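Local coordinates for protein F-93 (PDB 1TBX) that probably acts as a homodimeric winged-helix transcription factor that recognises a palindromic or pseudo-palindromic DNA target sequence, at residues 12-17 and 54-59. Sequence-based numbering, arbitrary orientation.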
loop_
_atom_site.group_PDB
_atom_site.type_symbol
_atom_site.label_atom_id
_atom_site.label_comp_id
_atom_site.label_asym_id
_atom_site.label_seq_id
_atom_site.Cartn_x
_atom_site.Cartn_y
_atom_site.Cartn_z
ATOM N N ILE A 12 1.094 6.350 -2.700
ATOM C CA ILE A 12 1.088 6.655 -4.129
ATOM C C ILE A 12 2.055 7.805 -4.456
ATOM O O ILE A 12 2.918 7.658 -5.346
ATOM C CB ILE A 12 -0.318 6.982 -4.602
ATOM C CG1 ILE A 12 -1.207 5.782 -4.320
ATOM C CG2 ILE A 12 -0.320 7.259 -6.080
ATOM C CD1 ILE A 12 -2.655 6.117 -4.206
ATOM N N VAL A 13 1.917 8.917 -3.726
ATOM C CA VAL A 13 2.667 10.124 -3.956
ATOM C C VAL A 13 4.130 9.761 -3.845
ATOM O O VAL A 13 4.912 10.049 -4.730
ATOM C CB VAL A 13 2.296 11.177 -2.934
ATOM C CG1 VAL A 13 3.243 12.373 -3.060
ATOM C CG2 VAL A 13 0.725 11.582 -3.047
ATOM N N LEU A 14 4.502 9.035 -2.810
ATOM C CA LEU A 14 5.888 8.614 -2.681
ATOM C C LEU A 14 6.422 7.815 -3.899
ATOM O O LEU A 14 7.500 8.104 -4.438
ATOM C CB LEU A 14 6.056 7.819 -1.373
ATOM C CG LEU A 14 7.501 7.736 -0.883
ATOM C CD1 LEU A 14 8.071 9.139 -0.840
ATOM C CD2 LEU A 14 7.617 7.008 0.477
ATOM N N ALA A 15 5.665 6.805 -4.320
ATOM C CA ALA A 15 6.033 5.955 -5.445
ATOM C C ALA A 15 6.230 6.798 -6.683
ATOM O O ALA A 15 7.200 6.633 -7.402
ATOM C CB ALA A 15 4.947 4.949 -5.701
ATOM N N TYR A 16 5.314 7.727 -6.922
ATOM C CA TYR A 16 5.365 8.526 -8.137
ATOM C C TYR A 16 6.543 9.486 -8.192
ATOM O O TYR A 16 7.024 9.852 -9.280
ATOM C CB TYR A 16 4.044 9.242 -8.334
ATOM C CG TYR A 16 3.101 8.319 -9.033
ATOM C CD1 TYR A 16 2.517 7.215 -8.367
ATOM C CD2 TYR A 16 2.842 8.485 -10.403
ATOM C CE1 TYR A 16 1.661 6.330 -9.070
ATOM C CE2 TYR A 16 1.989 7.620 -11.108
ATOM C CZ TYR A 16 1.405 6.559 -10.452
ATOM O OH TYR A 16 0.591 5.743 -11.206
ATOM N N LEU A 17 7.023 9.884 -7.022
ATOM C CA LEU A 17 8.136 10.812 -6.964
ATOM C C LEU A 17 9.431 10.121 -7.431
ATOM O O LEU A 17 10.325 10.753 -8.026
ATOM C CB LEU A 17 8.292 11.349 -5.546
ATOM C CG LEU A 17 9.355 12.403 -5.314
ATOM C CD1 LEU A 17 9.273 13.427 -6.421
ATOM C CD2 LEU A 17 9.134 13.033 -3.969
ATOM N N GLY A 54 10.017 12.749 6.983
ATOM C CA GLY A 54 11.388 12.715 6.514
ATOM C C GLY A 54 11.692 11.830 5.318
ATOM O O GLY A 54 12.842 11.377 5.168
ATOM N N PHE A 55 10.669 11.597 4.486
ATOM C CA PHE A 55 10.800 10.871 3.236
ATOM C C PHE A 55 11.034 11.771 2.032
ATOM O O PHE A 55 11.629 11.329 1.057
ATOM C CB PHE A 55 9.541 10.114 2.965
ATOM C CG PHE A 55 9.247 9.056 3.971
ATOM C CD1 PHE A 55 8.287 9.260 4.951
ATOM C CD2 PHE A 55 9.895 7.832 3.923
ATOM C CE1 PHE A 55 7.972 8.277 5.868
ATOM C CE2 PHE A 55 9.588 6.847 4.858
ATOM C CZ PHE A 55 8.616 7.082 5.823
ATOM N N VAL A 56 10.576 13.025 2.100
ATOM C CA VAL A 56 10.584 13.946 0.957
ATOM C C VAL A 56 11.076 15.306 1.408
ATOM O O VAL A 56 10.845 15.714 2.557
ATOM C CB VAL A 56 9.150 14.103 0.406
ATOM C CG1 VAL A 56 9.004 15.269 -0.552
ATOM C CG2 VAL A 56 8.682 12.808 -0.259
ATOM N N LYS A 57 11.753 16.013 0.508
ATOM C CA LYS A 57 12.142 17.394 0.772
ATOM C C LYS A 57 11.494 18.306 -0.260
ATOM O O LYS A 57 11.415 17.956 -1.423
ATOM C CB LYS A 57 13.671 17.556 0.790
ATOM C CG LYS A 57 14.284 17.433 2.210
ATOM C CD LYS A 57 15.783 16.964 2.235
ATOM C CE LYS A 57 16.336 16.766 3.697
ATOM N NZ LYS A 57 17.696 17.383 3.988
ATOM N N GLU A 58 10.995 19.459 0.164
ATOM C CA GLU A 58 10.501 20.415 -0.802
ATOM C C GLU A 58 11.342 21.689 -0.826
ATOM O O GLU A 58 11.448 22.361 0.203
ATOM C CB GLU A 58 9.050 20.768 -0.514
ATOM C CG GLU A 58 8.453 21.764 -1.507
ATOM C CD GLU A 58 6.978 21.933 -1.283
ATOM O OE1 GLU A 58 6.197 21.772 -2.258
ATOM O OE2 GLU A 58 6.611 22.194 -0.111
ATOM N N ARG A 59 11.916 22.027 -1.991
ATOM C CA ARG A 59 12.659 23.295 -2.175
ATOM C C ARG A 59 12.018 24.240 -3.195
ATOM O O ARG A 59 11.415 23.800 -4.183
ATOM C CB ARG A 59 14.110 23.044 -2.584
ATOM C CG ARG A 59 14.882 21.997 -1.751
ATOM C CD ARG A 59 16.328 21.769 -2.227
ATOM N NE ARG A 59 16.560 20.398 -2.686
ATOM C CZ ARG A 59 17.616 20.008 -3.409
ATOM N NH1 ARG A 59 18.558 20.884 -3.767
ATOM N NH2 ARG A 59 17.743 18.724 -3.766
#
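Leu-14 and Leu-17, one turn apart on helix 9-17, receive Val-56 at the start of the first strand of the wing, joining the first helix of this winged-helix domain to its β-hairpin. The join is wholly apolar. Leu-14 divides its two methyls: CD1 lies 3.8 Å from Val-56 CG2 and 4.2 Å from Phe-55 CB, while CD2 approaches the Phe-55 ring obliquely. The side chains of Leu-14 and Phe-55 cross at about a right angle, Leu-14 and Val-56 run past each other in opposite directions, and Leu-17 and Val-56 cross at a slant. Gly-54, with positive phi, closes helix 40-52 in a Schellman motif; Phe-55, still in the loop, and Val-56, the first strand residue, both point their CB toward helix 9-17. Phe-76 and Leu-80 of helix 71-94 also pack on Leu-14, and Phe-6 of the second subunit meets the Phe-55 ring edge-to-face, so this patch of core continues into the dimer interface. On Val-56, CG2 stands anti to the carbonyl carbon (chi1 166° for CG1), a rotation that brings this methyl against both leucines from directions about a right angle apart; Leu-17 CD2 is the nearer, 3.7 Å from Val-56 CG2.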